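Local coordinates for protein adenylosuccinate lyase (Francisella tularensis subsp. tularensis SCHU S4, PDB 4EEI) that probably cleaves adenylosuccinate to AMP and fumarate, and the succinyl-carboxamide intermediate of purine synthesis to aminoimidazole carboxamide ribotide and fumarate, at residues T211-A220 and A291-R301. Numbering follows the deposited sequence.
With AMP (adenosine monophosphate), chain O.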
ATOM      1  N   THR B 211      19.089 -19.049   5.759  0.77 20.96           N
ATOM      2  CA  THR B 211      18.358 -19.991   6.590  0.77 23.82           C
ATOM      3  C   THR B 211      18.126 -21.279   5.811  0.77 24.15           C
ATOM      4  O   THR B 211      19.001 -21.726   5.073  0.77 23.66           O
ATOM      5  CB  THR B 211      17.014 -19.413   7.073  0.77 25.73           C
ATOM      6  OG1 THR B 211      16.284 -18.885   5.960  0.77 23.55           O
ATOM      7  CG2 THR B 211      17.248 -18.307   8.090  0.77 28.08           C
ATOM      8  N   GLN B 212      16.875 -21.718   5.781  1.00 23.11           N
ATOM      9  CA  GLN B 212      16.455 -22.620   4.729  1.00 24.57           C
ATOM     10  C   GLN B 212      16.463 -21.810   3.440  1.00 24.69           C
ATOM     11  O   GLN B 212      16.778 -22.324   2.369  1.00 28.70           O
ATOM     12  CB  GLN B 212      15.063 -23.186   5.002  1.00 22.54           C
ATOM     13  CG  GLN B 212      14.601 -24.188   3.956  1.00 23.82           C
ATOM     14  CD  GLN B 212      13.552 -25.145   4.483  1.00 25.44           C
ATOM     15  OE1 GLN B 212      12.365 -24.993   4.207  1.00 29.62           O
ATOM     16  NE2 GLN B 212      13.988 -26.141   5.246  1.00 23.73           N
ATOM     17  N   VAL B 213      16.090 -20.538   3.556  1.00 22.20           N
ATOM     18  CA  VAL B 213      15.888 -19.673   2.402  1.00 20.62           C
ATOM     19  C   VAL B 213      16.918 -18.549   2.362  1.00 20.60           C
ATOM     20  O   VAL B 213      17.594 -18.277   3.353  1.00 22.04           O
ATOM     21  CB  VAL B 213      14.478 -19.057   2.397  1.00 22.66           C
ATOM     22  CG1 VAL B 213      13.425 -20.144   2.255  1.00 24.82           C
ATOM     23  CG2 VAL B 213      14.251 -18.248   3.664  1.00 21.76           C
ATOM     24  N   ILE B 214      17.026 -17.899   1.209  1.00 21.48           N
ATOM     25  CA  ILE B 214      17.723 -16.622   1.105  1.00 19.79           C
ATOM     26  C   ILE B 214      16.751 -15.568   1.622  1.00 19.95           C
ATOM     27  O   ILE B 214      15.558 -15.635   1.310  1.00 22.25           O
ATOM     28  CB  ILE B 214      18.080 -16.354  -0.362  1.00 23.68           C
ATOM     29  CG1 ILE B 214      19.292 -17.206  -0.764  1.00 27.39           C
ATOM     30  CG2 ILE B 214      18.344 -14.875  -0.618  1.00 19.90           C
ATOM     31  CD1 ILE B 214      19.698 -17.050  -2.221  1.00 30.60           C
ATOM     32  N   PRO B 215      17.234 -14.607   2.432  1.00 19.03           N
ATOM     33  CA  PRO B 215      16.292 -13.641   3.027  1.00 21.84           C
ATOM     34  C   PRO B 215      15.611 -12.768   1.973  1.00 18.90           C
ATOM     35  O   PRO B 215      16.228 -12.384   0.971  1.00 20.49           O
ATOM     36  CB  PRO B 215      17.177 -12.796   3.964  1.00 22.51           C
ATOM     37  CG  PRO B 215      18.593 -12.996   3.446  1.00 21.69           C
ATOM     38  CD  PRO B 215      18.621 -14.401   2.900  1.00 18.08           C
ATOM     39  N   ARG B 216      14.337 -12.464   2.196  1.00 18.87           N
ATOM     40  CA  ARG B 216      13.528 -11.846   1.148  1.00 20.80           C
ATOM     41  C   ARG B 216      13.715 -10.347   0.995  1.00 21.12           C
ATOM     42  O   ARG B 216      13.101  -9.742   0.108  1.00 18.46           O
ATOM     43  CB  ARG B 216      12.044 -12.192   1.343  1.00 19.72           C
ATOM     44  CG  ARG B 216      11.495 -13.144   0.272  1.00 21.80           C
ATOM     45  CD  ARG B 216      12.318 -14.429   0.189  1.00 21.45           C
ATOM     46  NE  ARG B 216      11.974 -15.238  -0.987  1.00 22.06           N
ATOM     47  CZ  ARG B 216      12.637 -16.328  -1.362  1.00 23.51           C
ATOM     48  NH1 ARG B 216      13.685 -16.741  -0.658  1.00 23.57           N
ATOM     49  NH2 ARG B 216      12.256 -17.006  -2.431  1.00 27.63           N
ATOM     50  N   ASP B 217      14.568  -9.742   1.821  1.00 20.16           N
ATOM     51  CA  ASP B 217      14.796  -8.295   1.719  1.00 22.22           C
ATOM     52  C   ASP B 217      15.619  -7.909   0.490  1.00 21.52           C
ATOM     53  O   ASP B 217      15.633  -6.737   0.081  1.00 18.65           O
ATOM     54  CB  ASP B 217      15.435  -7.726   2.997  1.00 22.04           C
ATOM     55  CG  ASP B 217      16.866  -8.218   3.212  1.00 27.03           C
ATOM     56  OD1 ASP B 217      17.825  -7.458   2.930  1.00 23.07           O
ATOM     57  OD2 ASP B 217      17.021  -9.364   3.680  1.00 26.41           O
ATOM     58  N   ARG B 218      16.310  -8.880  -0.100  1.00 20.69           N
ATOM     59  CA  ARG B 218      17.048  -8.606  -1.332  1.00 24.62           C
ATOM     60  C   ARG B 218      16.047  -8.401  -2.449  1.00 21.08           C
ATOM     61  O   ARG B 218      16.111  -7.414  -3.184  1.00 21.50           O
ATOM     62  CB  ARG B 218      18.011  -9.753  -1.665  1.00 25.71           C
ATOM     63  CG  ARG B 218      19.022 -10.034  -0.551  1.00 24.71           C
ATOM     64  CD  ARG B 218      20.161 -10.934  -1.025  1.00 22.66           C
ATOM     65  NE  ARG B 218      21.217 -11.050  -0.007  1.00 21.98           N
ATOM     66  CZ  ARG B 218      22.265 -10.235   0.078  1.00 23.00           C
ATOM     67  NH1 ARG B 218      22.405  -9.238  -0.789  1.00 23.02           N
ATOM     68  NH2 ARG B 218      23.179 -10.424   1.019  1.00 23.52           N
ATOM     69  N   ILE B 219      15.101  -9.327  -2.567  1.00 18.67           N
ATOM     70  CA  ILE B 219      14.026  -9.160  -3.537  1.00 16.69           C
ATOM     71  C   ILE B 219      13.248  -7.880  -3.255  1.00 19.32           C
ATOM     72  O   ILE B 219      12.922  -7.137  -4.178  1.00 20.21           O
ATOM     73  CB  ILE B 219      13.066 -10.364  -3.544  1.00 22.12           C
ATOM     74  CG1 ILE B 219      13.730 -11.548  -4.255  1.00 24.88           C
ATOM     75  CG2 ILE B 219      11.758 -10.010  -4.275  1.00 19.85           C
ATOM     76  CD1 ILE B 219      12.993 -12.874  -4.085  1.00 22.73           C
ATOM     77  N   ALA B 220      12.958  -7.617  -1.987  1.00 15.96           N
ATOM     78  CA  ALA B 220      12.172  -6.437  -1.640  1.00 15.13           C
ATOM     79  C   ALA B 220      12.910  -5.158  -2.017  1.00 17.77           C
ATOM     80  O   ALA B 220      12.289  -4.165  -2.398  1.00 18.34           O
ATOM     81  CB  ALA B 220      11.816  -6.437  -0.158  1.00 16.09           C
ATOM     82  N   ALA B 291       6.198  -7.440  -1.595  1.00 18.98           N
ATOM     83  CA  ALA B 291       7.602  -7.768  -1.385  1.00 20.25           C
ATOM     84  C   ALA B 291       8.000  -7.518   0.054  1.00 19.61           C
ATOM     85  O   ALA B 291       8.732  -8.316   0.642  1.00 19.68           O
ATOM     86  CB  ALA B 291       8.480  -6.965  -2.311  1.00 18.44           C
ATOM     87  N   LEU B 292       7.529  -6.406   0.621  1.00 15.92           N
ATOM     88  CA  LEU B 292       7.889  -6.051   2.001  1.00 16.03           C
ATOM     89  C   LEU B 292       7.293  -7.050   2.989  1.00 20.80           C
ATOM     90  O   LEU B 292       7.959  -7.475   3.951  1.00 20.73           O
ATOM     91  CB  LEU B 292       7.405  -4.635   2.337  1.00 19.21           C
ATOM     92  CG  LEU B 292       8.114  -3.497   1.595  1.00 21.79           C
ATOM     93  CD1 LEU B 292       7.451  -2.163   1.921  1.00 19.74           C
ATOM     94  CD2 LEU B 292       9.589  -3.464   2.000  1.00 18.04           C
ATOM     95  N   GLU B 293       6.033  -7.417   2.763  1.00 16.16           N
ATOM     96  CA  GLU B 293       5.376  -8.410   3.627  1.00 20.38           C
ATOM     97  C   GLU B 293       6.014  -9.798   3.511  1.00 19.58           C
ATOM     98  O   GLU B 293       6.099 -10.530   4.503  1.00 22.51           O
ATOM     99  CB  GLU B 293       3.871  -8.471   3.337  1.00 25.29           C
ATOM    100  CG  GLU B 293       3.142  -7.177   3.711  1.00 37.94           C
ATOM    101  CD  GLU B 293       1.658  -7.174   3.356  1.00 50.87           C
ATOM    102  OE1 GLU B 293       1.014  -8.242   3.407  1.00 52.35           O
ATOM    103  OE2 GLU B 293       1.134  -6.084   3.041  1.00 57.55           O
ATOM    104  N   ASN B 294       6.451 -10.165   2.311  1.00 18.03           N
ATOM    105  CA  ASN B 294       7.135 -11.445   2.098  1.00 18.78           C
ATOM    106  C   ASN B 294       8.435 -11.599   2.883  1.00 22.26           C
ATOM    107  O   ASN B 294       8.963 -12.710   2.996  1.00 21.28           O
ATOM    108  CB  ASN B 294       7.426 -11.676   0.611  1.00 20.05           C
ATOM    109  CG  ASN B 294       6.220 -12.192  -0.156  1.00 20.02           C
ATOM    110  OD1 ASN B 294       5.213 -12.596   0.432  1.00 20.02           O
ATOM    111  ND2 ASN B 294       6.329 -12.207  -1.485  1.00 16.54           N
ATOM    112  N   CYS B 295       8.969 -10.491   3.399  1.00 19.83           N
ATOM    113  CA  CYS B 295      10.188 -10.542   4.209  1.00 23.90           C
ATOM    114  C   CYS B 295       9.962 -11.212   5.556  1.00 22.02           C
ATOM    115  O   CYS B 295      10.871 -11.845   6.107  1.00 21.17           O
ATOM    116  CB  CYS B 295      10.723  -9.134   4.478  1.00 26.42           C
ATOM    117  SG  CYS B 295      11.404  -8.312   3.035  1.00 22.28           S
ATOM    118  N   VAL B 296       8.763 -11.045   6.107  1.00 19.77           N
ATOM    119  CA  VAL B 296       8.508 -11.466   7.491  1.00 21.14           C
ATOM    120  C   VAL B 296       8.188 -12.958   7.575  1.00 25.19           C
ATOM    121  O   VAL B 296       7.048 -13.353   7.856  1.00 24.57           O
ATOM    122  CB  VAL B 296       7.387 -10.614   8.124  1.00 21.66           C
ATOM    123  CG1 VAL B 296       7.329 -10.834   9.637  1.00 23.46           C
ATOM    124  CG2 VAL B 296       7.642  -9.141   7.813  1.00 21.16           C
ATOM    125  N   LEU B 297       9.210 -13.781   7.328  1.00 22.28           N
ATOM    126  CA  LEU B 297       9.075 -15.233   7.403  1.00 22.86           C
ATOM    127  C   LEU B 297       9.326 -15.769   8.811  1.00 23.94           C
ATOM    128  O   LEU B 297      10.154 -15.234   9.554  1.00 23.12           O
ATOM    129  CB  LEU B 297      10.051 -15.892   6.426  1.00 23.72           C
ATOM    130  CG  LEU B 297       9.908 -15.437   4.972  1.00 22.94           C
ATOM    131  CD1 LEU B 297      10.921 -16.167   4.096  1.00 23.68           C
ATOM    132  CD2 LEU B 297       8.473 -15.642   4.448  1.00 20.58           C
ATOM    133  N   TRP B 298       8.616 -16.832   9.171  1.00 19.07           N
ATOM    134  CA  TRP B 298       8.741 -17.419  10.489  1.00 19.22           C
ATOM    135  C   TRP B 298       9.984 -18.247  10.627  1.00 22.28           C
ATOM    136  O   TRP B 298      10.243 -19.153   9.809  1.00 21.41           O
ATOM    137  CB  TRP B 298       7.523 -18.275  10.804  1.00 23.46           C
ATOM    138  CG  TRP B 298       6.266 -17.477  11.038  1.00 20.36           C
ATOM    139  CD1 TRP B 298       6.063 -16.121  10.807  1.00 19.53           C
ATOM    140  CD2 TRP B 298       4.987 -17.969  11.561  1.00 20.37           C
ATOM    141  NE1 TRP B 298       4.787 -15.755  11.141  1.00 20.36           N
ATOM    142  CE2 TRP B 298       4.089 -16.814  11.599  1.00 20.30           C
ATOM    143  CE3 TRP B 298       4.516 -19.201  11.985  1.00 22.47           C
ATOM    144  CZ2 TRP B 298       2.786 -16.915  12.046  1.00 21.21           C
ATOM    145  CZ3 TRP B 298       3.198 -19.289  12.433  1.00 27.75           C
ATOM    146  CH2 TRP B 298       2.357 -18.172  12.462  1.00 22.72           C
ATOM    147  N   HIS B 299      10.792 -17.911  11.625  1.00 19.01           N
ATOM    148  CA  HIS B 299      11.964 -18.684  11.969  1.00 23.45           C
ATOM    149  C   HIS B 299      12.860 -18.874  10.784  1.00 23.14           C
ATOM    150  O   HIS B 299      13.115 -17.922  10.020  1.00 20.95           O
ATOM    151  CB  HIS B 299      11.564 -20.024  12.572  1.00 20.77           C
ATOM    152  CG  HIS B 299      10.894 -19.904  13.920  1.00 24.11           C
ATOM    153  ND1 HIS B 299      11.430 -19.200  14.932  1.00 25.89           N
ATOM    154  CD2 HIS B 299       9.691 -20.421  14.395  1.00 26.86           C
ATOM    155  CE1 HIS B 299      10.617 -19.265  16.002  1.00 25.45           C
ATOM    156  NE2 HIS B 299       9.554 -20.013  15.672  1.00 26.58           N
ATOM    157  N   GLU B 300      13.246 -20.116  10.515  0.74 22.67           N
ATOM    158  CA  GLU B 300      14.197 -20.404   9.446  0.74 21.49           C
ATOM    159  C   GLU B 300      13.506 -20.511   8.091  0.74 25.53           C
ATOM    160  O   GLU B 300      14.120 -20.899   7.100  0.74 17.87           O
ATOM    161  CB  GLU B 300      14.992 -21.672   9.752  0.74 21.67           C
ATOM    162  CG  GLU B 300      16.048 -21.483  10.828  0.74 23.82           C
ATOM    163  CD  GLU B 300      15.445 -21.132  12.173  0.74 30.23           C
ATOM    164  OE1 GLU B 300      14.570 -21.887  12.644  0.74 28.27           O
ATOM    165  OE2 GLU B 300      15.839 -20.102  12.756  0.74 29.63           O
ATOM    166  N   ARG B 301      12.225 -20.159   8.059  0.74 25.18           N
ATOM    167  CA  ARG B 301      11.484 -20.073   6.805  0.74 24.75           C
ATOM    168  C   ARG B 301      10.050 -20.577   6.890  0.74 23.34           C
ATOM    169  O   ARG B 301       9.719 -21.453   7.687  0.74 21.98           O
ATOM    170  CB  ARG B 301      12.226 -20.794   5.673  0.74 25.50           C
ATOM    171  CG  ARG B 301      11.752 -22.214   5.398  0.74 25.46           C
ATOM    172  CD  ARG B 301      10.375 -22.250   4.751  0.74 24.28           C
ATOM    173  NE  ARG B 301      10.344 -21.590   3.448  0.74 24.60           N
ATOM    174  CZ  ARG B 301      10.837 -22.109   2.330  0.74 24.43           C
ATOM    175  NH1 ARG B 301      11.412 -23.304   2.345  0.74 24.35           N
ATOM    176  NH2 ARG B 301      10.760 -21.432   1.193  0.74 24.81           N
TER
HETATM  177  P   AMP O 503       3.060 -23.227  -3.403  1.00 31.67           P
HETATM  178  O1P AMP O 503       1.924 -23.426  -4.372  1.00 27.20           O
HETATM  179  O2P AMP O 503       2.633 -22.798  -2.024  1.00 29.12           O
HETATM  180  O3P AMP O 503       4.225 -22.452  -3.963  1.00 28.87           O
HETATM  181  O5' AMP O 503       3.652 -24.708  -3.186  1.00 34.43           O
HETATM  182  C5' AMP O 503       4.890 -24.905  -2.505  1.00 33.73           C
HETATM  183  C4' AMP O 503       5.450 -26.279  -2.853  1.00 34.06           C
HETATM  184  O4' AMP O 503       6.692 -26.491  -2.177  1.00 34.34           O
HETATM  185  C3' AMP O 503       4.506 -27.386  -2.414  1.00 36.31           C
HETATM  186  O3' AMP O 503       4.354 -28.317  -3.485  1.00 39.18           O
HETATM  187  C2' AMP O 503       5.202 -28.062  -1.254  1.00 38.30           C
HETATM  188  O2' AMP O 503       4.979 -29.473  -1.271  1.00 41.61           O
HETATM  189  C1' AMP O 503       6.668 -27.740  -1.483  1.00 34.74           C
HETATM  190  N9  AMP O 503       7.401 -27.652  -0.198  1.00 34.91           N
HETATM  191  C8  AMP O 503       6.956 -28.082   0.995  1.00 34.45           C
HETATM  192  N7  AMP O 503       7.874 -27.857   1.966  1.00 33.74           N
HETATM  193  C5  AMP O 503       8.938 -27.272   1.388  1.00 33.31           C
HETATM  194  C6  AMP O 503      10.255 -26.768   1.839  1.00 33.59           C
HETATM  195  N6  AMP O 503      10.625 -26.851   3.137  1.00 32.00           N
HETATM  196  N1  AMP O 503      11.069 -26.226   0.908  1.00 31.39           N
HETATM  197  C2  AMP O 503      10.710 -26.140  -0.386  1.00 32.85           C
HETATM  198  N3  AMP O 503       9.532 -26.574  -0.864  1.00 31.50           N
HETATM  199  C4  AMP O 503       8.620 -27.141  -0.040  1.00 32.72           C
HETATM  200  O   HOH W   1      10.374  -9.922  -0.786  1.00 19.09           O
HETATM  201  O   HOH W   2      13.171 -12.838   4.997  1.00 22.83           O
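Gln212 and Arg301 meet at the adenine end of the AMP pocket. In the conformer described, one of two modelled for the arginine, Arg301 NH1 gives a hydrogen bond of 2.7 Å to a lone pair of Gln212 OE1, which lies at the guanidinium edge, although the amide and guanidinium planes stand 73° apart. The same oxygen accepts from AMP N6 at 2.8 Å, so two donors grip it and fix which end of the amide faces the base; Gln212 NE2 is held by the Ala183 carbonyl. Bends at chi2 and chi3 (71° and 62°) curl the arginine so that NH1 returns to Gln212 OE1. The two side chains cross obliquely, Arg301 CG 3.5 Å from Gln212 CB. Val213 CG1 sits over one guanidinium face, near its rim, while its CG2 touches Leu297 CD1. In the backbone beside this pair, Gln212 N donates to Glu300 O, and Val213 N donates to Thr211 OG1, closing an ST turn.

Farther along, Arg216 lays CB against Asn294 O at 3.5 Å before its chain bends away to Asp99 and Glu309. One water joins Arg216 N to Cys295 O; another links Arg216 O with Ala291 O. Cys295 SG lies 3.7 Å from Ala220 CB, which also meets Ala291 CB.

The contact thus joins the start of helix 217-244 to the C-terminal part of helix 272-293 and the segment that follows, beside helices 94-131 and 304-333; Arg163 and Arg164 of a second subunit salt-bridge Asp217, and its Lys153 and the Arg139 backbone N hold Glu300.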